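Local coordinates for protein xyloglucan-specific endo-beta-1,4-glucanase BoGH9A (Bacteroides ovatus, PDB 6DHT) that cleaves the beta-1,4-glucan backbone of xyloglucan internally, releasing xyloglucan oligosaccharides for a gut bacterium, at residues A[70-75]-A[477-482]; A[16-21]-A[86-91]; A[368-373]-A[378-383]; A[438-443]-A[472-477]. All blocks are in the same frame, centred on the assembly; numbering follows the deposited sequence. Where two conformers were deposited one is given.

Contact 1 (A[70-75]-A[477-482])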
# COMPACT_ATOMS: atom_id res chain seq x y z
N LYS A 70 -0.57 -28.70 -12.87
CA LYS A 70 -1.94 -28.72 -12.37
C LYS A 70 -2.88 -28.17 -13.44
O LYS A 70 -2.55 -27.19 -14.11
CB LYS A 70 -2.09 -27.86 -11.11
CG LYS A 70 -1.48 -28.39 -9.83
CD LYS A 70 -1.43 -27.25 -8.80
CE LYS A 70 -1.06 -27.72 -7.42
NZ LYS A 70 -1.06 -26.57 -6.46
N THR A 71 -4.05 -28.78 -13.56
CA THR A 71 -5.11 -28.29 -14.42
C THR A 71 -5.98 -27.36 -13.59
O THR A 71 -6.59 -27.78 -12.61
CB THR A 71 -6.01 -29.42 -14.97
OG1 THR A 71 -5.24 -30.26 -15.84
CG2 THR A 71 -7.19 -28.87 -15.75
N ARG A 72 -6.05 -26.09 -13.99
CA ARG A 72 -6.89 -25.12 -13.30
C ARG A 72 -8.18 -24.93 -14.09
O ARG A 72 -8.13 -24.59 -15.27
CB ARG A 72 -6.12 -23.81 -13.17
CG ARG A 72 -5.24 -23.72 -11.96
CD ARG A 72 -4.08 -24.73 -11.90
NE ARG A 72 -3.32 -24.50 -10.68
CZ ARG A 72 -2.13 -23.91 -10.61
NH1 ARG A 72 -1.57 -23.67 -9.43
NH2 ARG A 72 -1.48 -23.54 -11.70
N THR A 73 -9.33 -25.11 -13.45
CA THR A 73 -10.62 -25.03 -14.13
C THR A 73 -11.39 -23.80 -13.67
O THR A 73 -11.61 -23.60 -12.48
CB THR A 73 -11.47 -26.30 -13.86
OG1 THR A 73 -10.69 -27.46 -14.17
CG2 THR A 73 -12.76 -26.30 -14.67
N THR A 74 -11.82 -22.99 -14.63
CA THR A 74 -12.56 -21.77 -14.35
C THR A 74 -14.05 -22.04 -14.23
O THR A 74 -14.66 -22.68 -15.09
CB THR A 74 -12.26 -20.76 -15.45
OG1 THR A 74 -10.88 -20.40 -15.37
CG2 THR A 74 -13.14 -19.51 -15.32
N LEU A 75 -14.62 -21.53 -13.14
CA LEU A 75 -16.04 -21.62 -12.87
C LEU A 75 -16.63 -20.21 -12.87
O LEU A 75 -16.36 -19.45 -11.95
CB LEU A 75 -16.25 -22.25 -11.49
CG LEU A 75 -15.38 -23.46 -11.18
CD1 LEU A 75 -15.71 -23.99 -9.79
CD2 LEU A 75 -15.54 -24.60 -12.23
N ARG A 477 -8.09 -16.40 -4.63
CA ARG A 477 -8.14 -17.07 -5.93
C ARG A 477 -6.73 -17.21 -6.49
O ARG A 477 -6.35 -16.48 -7.41
CB ARG A 477 -9.07 -16.36 -6.90
CG ARG A 477 -9.33 -17.23 -8.12
CD ARG A 477 -10.39 -16.66 -8.98
NE ARG A 477 -9.89 -15.51 -9.71
CZ ARG A 477 -10.64 -14.50 -10.12
NH1 ARG A 477 -11.92 -14.47 -9.81
NH2 ARG A 477 -10.09 -13.49 -10.79
N ASN A 478 -5.96 -18.14 -5.93
CA ASN A 478 -4.54 -18.23 -6.21
C ASN A 478 -4.01 -19.66 -5.95
O ASN A 478 -4.78 -20.56 -5.56
CB ASN A 478 -3.80 -17.17 -5.37
CG ASN A 478 -3.95 -17.41 -3.88
OD1 ASN A 478 -3.68 -18.52 -3.40
ND2 ASN A 478 -4.41 -16.41 -3.15
N ALA A 479 -2.71 -19.84 -6.14
CA ALA A 479 -2.10 -21.17 -6.09
C ALA A 479 -1.96 -21.77 -4.69
O ALA A 479 -1.72 -22.98 -4.59
CB ALA A 479 -0.76 -21.11 -6.73
N THR A 480 -2.04 -20.97 -3.63
CA THR A 480 -1.88 -21.48 -2.26
C THR A 480 -3.22 -21.61 -1.54
O THR A 480 -3.34 -22.39 -0.58
CB THR A 480 -0.96 -20.60 -1.40
OG1 THR A 480 -1.58 -19.31 -1.23
CG2 THR A 480 0.37 -20.44 -2.06
N GLY A 481 -4.22 -20.84 -1.96
CA GLY A 481 -5.49 -20.80 -1.26
C GLY A 481 -5.56 -19.85 -0.07
O GLY A 481 -6.54 -19.84 0.65
N PHE A 482 -4.52 -19.06 0.15
CA PHE A 482 -4.56 -18.04 1.21
C PHE A 482 -5.24 -16.77 0.74
O PHE A 482 -5.04 -16.34 -0.39
CB PHE A 482 -3.16 -17.65 1.65
CG PHE A 482 -2.55 -18.59 2.65
CD1 PHE A 482 -1.91 -19.75 2.23
CD2 PHE A 482 -2.62 -18.31 3.99
CE1 PHE A 482 -1.33 -20.61 3.17
CE2 PHE A 482 -2.06 -19.15 4.93
CZ PHE A 482 -1.41 -20.33 4.52
O HOH W 1 -2.39 -25.65 -3.54
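K70 and R72 reach side by side from the N-terminal Ig-like domain toward A479, which sits in a loop of the catalytic domain. The lysine starts over the arginine: K70 CB lies 3.6 Å above one face of the R72 guanidinium, out toward its border. With CG anti to the carbonyl carbon (chi1 -72°) and an extended chain beyond it, the lysine runs on past the arginine, K70 CD passing 3.6 Å from R72 NH1. At the tip, K70 NZ stops 4.1 Å from A479 O, and a water joins the two, giving a proton to A479 O at 2.9 Å and taking a weak, 3.3 Å bond from K70 NZ. The same ammonium has stronger mates in salt bridges to E535 and D36. R72 contributes the one direct side-chain touch, its NH1 lying 3.8 Å from A479 CB in an oblique approach, while its NE forms a salt bridge with D36.

The loop that presents A479 is shaped by N478, whose OD1 accepts from T480 N, an Asx turn, and at 2.8 Å from G481 N, which extends it to an Asx motif. N478 ND2 donates to F482 O in a nearly straight bond (165°). Two cations thus approach a hydrogen-bonded turn, one by a guanidinium nitrogen against a methyl and the other through a water, and their charge is probably balanced by D36 and E535.

Contact 2 (A[16-21]-A[86-91]); sequences DAIRLN and YILKVN
I18 reaches across to L88 and V90 with two different branches. I18 CG2 lies 4.3 Å from L88 CD1, and I18 CD1 lies 4.2 Å from V90 CG2, so one isoleucine serves two residues that stand on the same face of strand 84-90. The split follows from its first torsion: at -53° CG1 is anti to the carbonyl carbon and carries CD1 toward V90, while CG2 is left for L88.

Around this trio lies a further apolar layer. A93 and V95 from strand 93-99 also touch I18, L75 packs on both L88 and V90, and F43 and I45 of strand 42-47 back them. The 16-21 segment is tied to its neighbour by backbone bonds, A17 with D36 and R19 with V34. R19 holds its own chain: R19 NE donates to D16 O at 2.9 Å in a nearly straight bond (167°) that lies in both the guanidinium and the carbonyl plane. Its NH1 goes on to N478 O in the catalytic domain.

Strand 18-19 belongs to one antiparallel sheet and strand 84-90 to another, with aliphatic side chains meeting between them: the hydrophobic core of a beta sandwich, as expected of the Ig-like N-terminal domain of this cellulase family.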
# COMPACT_ATOMS: atom_id res chain seq x y z
N ASP A 16 -10.74 -27.51 -0.23
CA ASP A 16 -9.49 -26.76 -0.34
C ASP A 16 -9.10 -26.35 -1.76
O ASP A 16 -8.38 -25.38 -1.96
CB ASP A 16 -8.35 -27.65 0.18
CG ASP A 16 -7.47 -26.95 1.19
OD1 ASP A 16 -7.04 -27.63 2.15
OD2 ASP A 16 -7.22 -25.74 1.03
N ALA A 17 -9.55 -27.12 -2.73
CA ALA A 17 -9.12 -26.94 -4.11
C ALA A 17 -9.90 -25.82 -4.78
O ALA A 17 -9.52 -25.37 -5.85
CB ALA A 17 -9.31 -28.25 -4.89
N ILE A 18 -11.02 -25.44 -4.18
CA ILE A 18 -11.85 -24.39 -4.77
C ILE A 18 -11.29 -23.01 -4.37
O ILE A 18 -11.38 -22.62 -3.22
CB ILE A 18 -13.34 -24.50 -4.37
CG1 ILE A 18 -13.85 -25.92 -4.68
CG2 ILE A 18 -14.17 -23.43 -5.10
CD1 ILE A 18 -15.18 -26.22 -4.09
N ARG A 19 -10.71 -22.31 -5.33
CA ARG A 19 -10.00 -21.05 -5.06
C ARG A 19 -10.91 -19.89 -5.46
O ARG A 19 -11.38 -19.80 -6.59
CB ARG A 19 -8.67 -21.04 -5.81
CG ARG A 19 -7.78 -22.25 -5.51
CD ARG A 19 -7.26 -22.23 -4.07
NE ARG A 19 -6.80 -23.55 -3.64
CZ ARG A 19 -5.59 -24.02 -3.84
NH1 ARG A 19 -4.68 -23.33 -4.50
NH2 ARG A 19 -5.30 -25.24 -3.41
N LEU A 20 -11.20 -19.02 -4.50
CA LEU A 20 -12.11 -17.92 -4.78
C LEU A 20 -11.79 -16.72 -3.90
O LEU A 20 -11.02 -16.81 -2.97
CB LEU A 20 -13.57 -18.36 -4.60
CG LEU A 20 -14.13 -18.44 -3.17
CD1 LEU A 20 -15.58 -18.81 -3.21
CD2 LEU A 20 -13.37 -19.47 -2.31
N ASN A 21 -12.44 -15.60 -4.19
CA ASN A 21 -12.41 -14.45 -3.31
C ASN A 21 -13.16 -14.81 -2.03
O ASN A 21 -14.37 -15.00 -2.02
CB ASN A 21 -13.07 -13.29 -4.02
CG ASN A 21 -13.07 -12.01 -3.20
OD1 ASN A 21 -13.24 -12.05 -1.98
ND2 ASN A 21 -12.92 -10.88 -3.88
N TYR A 86 -24.71 -18.37 -0.73
CA TYR A 86 -24.81 -19.40 -1.75
C TYR A 86 -23.83 -20.54 -1.47
O TYR A 86 -22.86 -20.37 -0.73
CB TYR A 86 -24.53 -18.81 -3.14
CG TYR A 86 -25.55 -17.81 -3.56
CD1 TYR A 86 -26.72 -18.20 -4.22
CD2 TYR A 86 -25.38 -16.46 -3.29
CE1 TYR A 86 -27.66 -17.29 -4.58
CE2 TYR A 86 -26.32 -15.54 -3.65
CZ TYR A 86 -27.47 -15.97 -4.31
OH TYR A 86 -28.43 -15.06 -4.68
N ILE A 87 -24.11 -21.70 -2.06
CA ILE A 87 -23.18 -22.82 -1.99
C ILE A 87 -22.71 -23.18 -3.39
O ILE A 87 -23.53 -23.37 -4.29
CB ILE A 87 -23.85 -24.07 -1.40
CG1 ILE A 87 -24.50 -23.75 -0.05
CG2 ILE A 87 -22.83 -25.21 -1.26
CD1 ILE A 87 -25.49 -24.85 0.39
N LEU A 88 -21.40 -23.28 -3.56
CA LEU A 88 -20.80 -23.72 -4.80
C LEU A 88 -20.43 -25.19 -4.63
O LEU A 88 -19.60 -25.51 -3.80
CB LEU A 88 -19.54 -22.90 -5.12
CG LEU A 88 -18.89 -23.07 -6.51
CD1 LEU A 88 -17.87 -21.96 -6.73
CD2 LEU A 88 -18.19 -24.35 -6.69
N LYS A 89 -21.03 -26.07 -5.43
CA LYS A 89 -20.68 -27.49 -5.40
C LYS A 89 -19.97 -27.87 -6.70
O LYS A 89 -20.46 -27.57 -7.79
CB LYS A 89 -21.92 -28.37 -5.21
CG LYS A 89 -22.46 -28.42 -3.78
CD LYS A 89 -23.24 -29.73 -3.55
CE LYS A 89 -23.98 -29.76 -2.22
NZ LYS A 89 -23.14 -29.27 -1.07
N VAL A 90 -18.80 -28.51 -6.56
CA VAL A 90 -18.01 -29.01 -7.68
C VAL A 90 -17.53 -30.39 -7.31
O VAL A 90 -16.75 -30.54 -6.37
CB VAL A 90 -16.72 -28.21 -7.95
CG1 VAL A 90 -16.16 -28.58 -9.32
CG2 VAL A 90 -16.96 -26.77 -7.86
N ASN A 91 -17.98 -31.40 -8.06
CA ASN A 91 -17.57 -32.78 -7.80
C ASN A 91 -17.91 -33.14 -6.36
O ASN A 91 -19.07 -33.02 -5.95
CB ASN A 91 -16.08 -32.96 -8.11
CG ASN A 91 -15.77 -32.82 -9.60
OD1 ASN A 91 -16.55 -32.25 -10.37
ND2 ASN A 91 -14.61 -33.35 -10.01

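Contact 3 (A[368-373]-A[378-383]); sequences QIYTAP and TFALGI
A380 projects its methyl group from the first turn of helix 379-386 against the extended 368-373 segment, where Y370, T371 and P373 meet it. The tyrosine ring approaches obliquely: Y370 CE1 is 3.9 Å and Y370 OH 3.8 Å from A380 CB. From the loop backbone, T371 O comes to 3.5 Å of A380 CB, and the proline ring adds its CD at 3.7 Å from that methyl.

Further along the helix, I383 crosses the same tyrosine aslant, its CD1 3.7 Å from Y370 CD1. The ring is thus laid across the start of the helix, reaching A380 with CE1 and OH and I383 with CD1. With CG anti to the backbone N (chi1 180°), the end of the ring comes nearer to the helix than Y370 CB does. S450 bonds its hydroxyl, and Y411 packs edge-to-face with its ring, so the tyrosine is fixed from several sides. Alanine in place of Y370 would probably open a gap beside A380 and I383 and leave S450 without its phenol partner. At the other end of the loop P373 CB rests 4.2 Å from L381 CD2.

One water accepts from A380 N at 2.9 Å and lies 3.0 Å from T371 O, to which it donates, although other acceptors compete for its protons. T378, at the N-cap position, bonds through its backbone N to D340, a calcium ligand. The arrangement is a loop whose extended segment packs against the first turns of the helix it leads into, one of the inter-helix connections of the (alpha/alpha)6 barrel that characterises family 9 glycoside hydrolases.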
# COMPACT_ATOMS: atom_id res chain seq x y z
N GLN A 368 8.90 8.83 -19.53
CA GLN A 368 8.60 8.56 -20.93
C GLN A 368 7.56 7.45 -21.05
O GLN A 368 6.84 7.35 -22.04
CB GLN A 368 9.89 8.19 -21.70
CG GLN A 368 10.93 9.32 -21.77
CD GLN A 368 10.39 10.63 -22.32
OE1 GLN A 368 9.67 10.65 -23.33
NE2 GLN A 368 10.72 11.73 -21.65
N ILE A 369 7.45 6.63 -20.00
CA ILE A 369 6.54 5.48 -19.97
C ILE A 369 5.83 5.45 -18.60
O ILE A 369 6.31 6.07 -17.65
CB ILE A 369 7.37 4.21 -20.18
CG1 ILE A 369 6.48 3.00 -20.47
CG2 ILE A 369 8.27 3.95 -18.98
CD1 ILE A 369 7.27 1.73 -20.78
N TYR A 370 4.68 4.79 -18.51
CA TYR A 370 4.02 4.59 -17.21
C TYR A 370 4.54 3.30 -16.56
O TYR A 370 4.64 2.27 -17.22
CB TYR A 370 2.50 4.50 -17.35
CG TYR A 370 1.84 4.29 -16.02
CD1 TYR A 370 1.46 5.37 -15.23
CD2 TYR A 370 1.64 3.00 -15.51
CE1 TYR A 370 0.89 5.18 -13.98
CE2 TYR A 370 1.07 2.81 -14.27
CZ TYR A 370 0.71 3.89 -13.51
OH TYR A 370 0.13 3.73 -12.26
N THR A 371 4.88 3.38 -15.28
CA THR A 371 5.21 2.21 -14.46
C THR A 371 4.42 2.34 -13.18
O THR A 371 4.15 3.44 -12.74
CB THR A 371 6.70 2.14 -14.12
OG1 THR A 371 7.10 3.36 -13.52
CG2 THR A 371 7.53 1.91 -15.38
N ALA A 372 4.05 1.22 -12.58
CA ALA A 372 3.24 1.24 -11.36
C ALA A 372 4.02 1.90 -10.24
O ALA A 372 5.27 1.89 -10.26
CB ALA A 372 2.86 -0.19 -10.97
N PRO A 373 3.31 2.46 -9.26
CA PRO A 373 4.01 3.09 -8.12
C PRO A 373 4.76 2.08 -7.25
O PRO A 373 4.35 0.93 -7.13
CB PRO A 373 2.86 3.77 -7.36
CG PRO A 373 1.65 2.98 -7.70
CD PRO A 373 1.85 2.57 -9.14
N THR A 378 8.52 6.82 -7.94
CA THR A 378 7.38 7.67 -7.62
C THR A 378 6.83 8.38 -8.86
O THR A 378 6.01 9.29 -8.74
CB THR A 378 7.72 8.69 -6.54
OG1 THR A 378 8.80 9.54 -6.98
CG2 THR A 378 8.17 7.99 -5.27
N PHE A 379 7.25 7.98 -10.06
CA PHE A 379 6.70 8.62 -11.27
C PHE A 379 5.19 8.58 -11.26
O PHE A 379 4.53 9.58 -11.56
CB PHE A 379 7.21 7.94 -12.55
CG PHE A 379 8.55 8.46 -13.06
CD1 PHE A 379 8.81 9.81 -13.17
CD2 PHE A 379 9.50 7.56 -13.51
CE1 PHE A 379 10.02 10.26 -13.68
CE2 PHE A 379 10.71 8.02 -14.00
CZ PHE A 379 10.96 9.37 -14.08
N ALA A 380 4.63 7.43 -10.93
CA ALA A 380 3.18 7.28 -10.98
C ALA A 380 2.46 8.27 -10.07
O ALA A 380 1.35 8.70 -10.38
CB ALA A 380 2.79 5.84 -10.64
N LEU A 381 3.05 8.61 -8.95
CA LEU A 381 2.38 9.51 -8.03
C LEU A 381 2.30 10.90 -8.65
O LEU A 381 1.34 11.61 -8.46
CB LEU A 381 3.08 9.56 -6.67
CG LEU A 381 3.13 8.24 -5.90
CD1 LEU A 381 3.73 8.51 -4.52
CD2 LEU A 381 1.79 7.55 -5.82
N GLY A 382 3.34 11.25 -9.40
CA GLY A 382 3.30 12.51 -10.12
C GLY A 382 2.27 12.47 -11.23
O GLY A 382 1.54 13.44 -11.47
N ILE A 383 2.22 11.34 -11.94
CA ILE A 383 1.27 11.15 -13.03
C ILE A 383 -0.16 11.27 -12.49
O ILE A 383 -1.02 11.95 -13.09
CB ILE A 383 1.50 9.81 -13.75
CG1 ILE A 383 2.80 9.87 -14.54
CG2 ILE A 383 0.34 9.47 -14.65
CD1 ILE A 383 3.25 8.57 -15.13
O HOH W 2 6.04 4.85 -10.86

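Contact 4 (A[438-443]-A[472-477]); sequences GCLAEK and DYILGR
L440 packs against Y473 and I474, near the start of one helix and the end of another. Ahead of it, G438 occupies the N-cap position with a positive phi (84°), and its carbonyl receives E442 N at 2.9 Å. C439 turns to Y428, a residue that also meets the ring of Y473 edge-to-face.

The contact itself rests on L440. Its CD2 comes to the edge of the Y473 ring, near the ring plane, at 4.2 Å from Y473 CE1, and the two side chains cross at about a right angle. L440 and I474 instead slide past each other in opposite directions, L440 CB lying 4.2 Å from I474 CG2, with L440 CD2 at the same distance from that methyl. I474 takes the crowded position for CG1, between the backbone N and the carbonyl carbon (chi1 70°), which leaves CG2 to face the leucine. These are loose van der Waals touches, all of them buried. A441 points the other way, to W553 and A556, and K443 extends to a salt bridge with D434.

Just past the end of helix 461-474, R477 folds back on D472: R477 NH1 pairs with D472 OD2 at 2.8 Å, and D472 CB lies 3.5 Å above the centre of the guanidinium. L440 is some 11 Å, side chain to side chain, from D539 and E548, two of the predicted active-site residues. The consecutive helices 439-458 and 461-474 thus meet where the first begins and the second ends, with helix 551-567 packing on both through A441 and I474.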
# COMPACT_ATOMS: atom_id res chain seq x y z
N GLY A 438 7.49 -8.96 -1.62
CA GLY A 438 6.48 -7.91 -1.56
C GLY A 438 5.61 -7.86 -2.80
O GLY A 438 4.85 -6.90 -2.99
N CYS A 439 5.67 -8.88 -3.64
CA CYS A 439 5.00 -8.81 -4.94
C CYS A 439 3.50 -8.60 -4.87
O CYS A 439 2.91 -8.05 -5.79
CB CYS A 439 5.26 -10.07 -5.76
SG CYS A 439 4.72 -11.64 -4.99
N LEU A 440 2.84 -9.05 -3.81
CA LEU A 440 1.38 -8.95 -3.79
C LEU A 440 0.97 -7.49 -3.73
O LEU A 440 -0.05 -7.13 -4.31
CB LEU A 440 0.77 -9.71 -2.63
CG LEU A 440 0.99 -11.23 -2.70
CD1 LEU A 440 0.32 -11.86 -1.50
CD2 LEU A 440 0.47 -11.86 -3.97
N ALA A 441 1.76 -6.67 -3.05
CA ALA A 441 1.50 -5.23 -3.03
C ALA A 441 2.13 -4.55 -4.24
O ALA A 441 1.46 -3.79 -4.96
CB ALA A 441 2.02 -4.61 -1.76
N GLU A 442 3.43 -4.76 -4.43
CA GLU A 442 4.22 -4.02 -5.42
C GLU A 442 3.76 -4.25 -6.83
O GLU A 442 3.82 -3.33 -7.66
CB GLU A 442 5.69 -4.40 -5.37
CG GLU A 442 6.60 -3.42 -6.15
CD GLU A 442 8.10 -3.78 -6.17
OE1 GLU A 442 8.71 -3.97 -5.10
OE2 GLU A 442 8.69 -3.84 -7.27
N LYS A 443 3.34 -5.47 -7.13
CA LYS A 443 2.88 -5.78 -8.46
C LYS A 443 1.39 -6.02 -8.50
O LYS A 443 0.68 -5.35 -9.23
CB LYS A 443 3.65 -6.93 -9.08
CG LYS A 443 3.35 -7.06 -10.56
CD LYS A 443 4.39 -7.85 -11.28
CE LYS A 443 4.17 -7.71 -12.77
NZ LYS A 443 5.05 -8.63 -13.53
N ASP A 472 -9.31 -10.27 -6.39
CA ASP A 472 -9.74 -11.64 -6.13
C ASP A 472 -8.53 -12.53 -5.88
O ASP A 472 -8.59 -13.45 -5.04
CB ASP A 472 -10.50 -12.18 -7.33
CG ASP A 472 -11.96 -11.72 -7.39
OD1 ASP A 472 -12.41 -10.81 -6.66
OD2 ASP A 472 -12.71 -12.31 -8.20
N TYR A 473 -7.45 -12.31 -6.63
CA TYR A 473 -6.24 -13.11 -6.48
C TYR A 473 -5.71 -13.02 -5.05
O TYR A 473 -5.43 -14.06 -4.42
CB TYR A 473 -5.13 -12.70 -7.48
CG TYR A 473 -3.93 -13.60 -7.45
CD1 TYR A 473 -2.96 -13.48 -6.48
CD2 TYR A 473 -3.79 -14.61 -8.39
CE1 TYR A 473 -1.87 -14.32 -6.42
CE2 TYR A 473 -2.69 -15.45 -8.34
CZ TYR A 473 -1.74 -15.29 -7.37
OH TYR A 473 -0.66 -16.16 -7.31
N ILE A 474 -5.51 -11.83 -4.50
CA ILE A 474 -4.96 -11.80 -3.16
C ILE A 474 -5.93 -12.27 -2.09
O ILE A 474 -5.47 -12.63 -1.00
CB ILE A 474 -4.37 -10.46 -2.73
CG1 ILE A 474 -5.47 -9.46 -2.54
CG2 ILE A 474 -3.25 -9.97 -3.72
CD1 ILE A 474 -5.05 -8.36 -1.61
N LEU A 475 -7.23 -12.26 -2.38
CA LEU A 475 -8.24 -12.67 -1.41
C LEU A 475 -8.58 -14.17 -1.46
O LEU A 475 -9.50 -14.62 -0.78
CB LEU A 475 -9.49 -11.79 -1.53
CG LEU A 475 -9.24 -10.30 -1.27
CD1 LEU A 475 -10.52 -9.56 -1.55
CD2 LEU A 475 -8.74 -10.06 0.14
N GLY A 476 -7.83 -14.92 -2.26
CA GLY A 476 -7.92 -16.38 -2.20
C GLY A 476 -7.87 -17.10 -3.53
O GLY A 476 -7.69 -18.34 -3.57
N ARG A 477 -8.09 -16.40 -4.63
CA ARG A 477 -8.14 -17.07 -5.93
C ARG A 477 -6.73 -17.21 -6.49
O ARG A 477 -6.35 -16.48 -7.41
CB ARG A 477 -9.07 -16.36 -6.90
CG ARG A 477 -9.33 -17.23 -8.12
CD ARG A 477 -10.39 -16.66 -8.98
NE ARG A 477 -9.89 -15.51 -9.71
CZ ARG A 477 -10.64 -14.50 -10.12
NH1 ARG A 477 -11.92 -14.47 -9.81
NH2 ARG A 477 -10.09 -13.49 -10.79

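In the fold
From the N terminus, contact 2 opens at 16-21; before it closes at 86-91, contact 1 opens at 70-75, so the two cross. Contact 1 closes only at 477-482, a span of some 400 residues that contains both contact 3, which closes a short local loop, and contact 4, which follows it in series. Contact 2 knits the two sheets of the Ig-like domain; contacts 3 and 4 belong to the helical catalytic domain, about 20 Å apart between centres. Contact 1 joins the domains. R477 is shared by contacts 1 and 4, while R19 and N21 of contact 2 probably hydrogen-bond N478 and D472, reinforcing the junction.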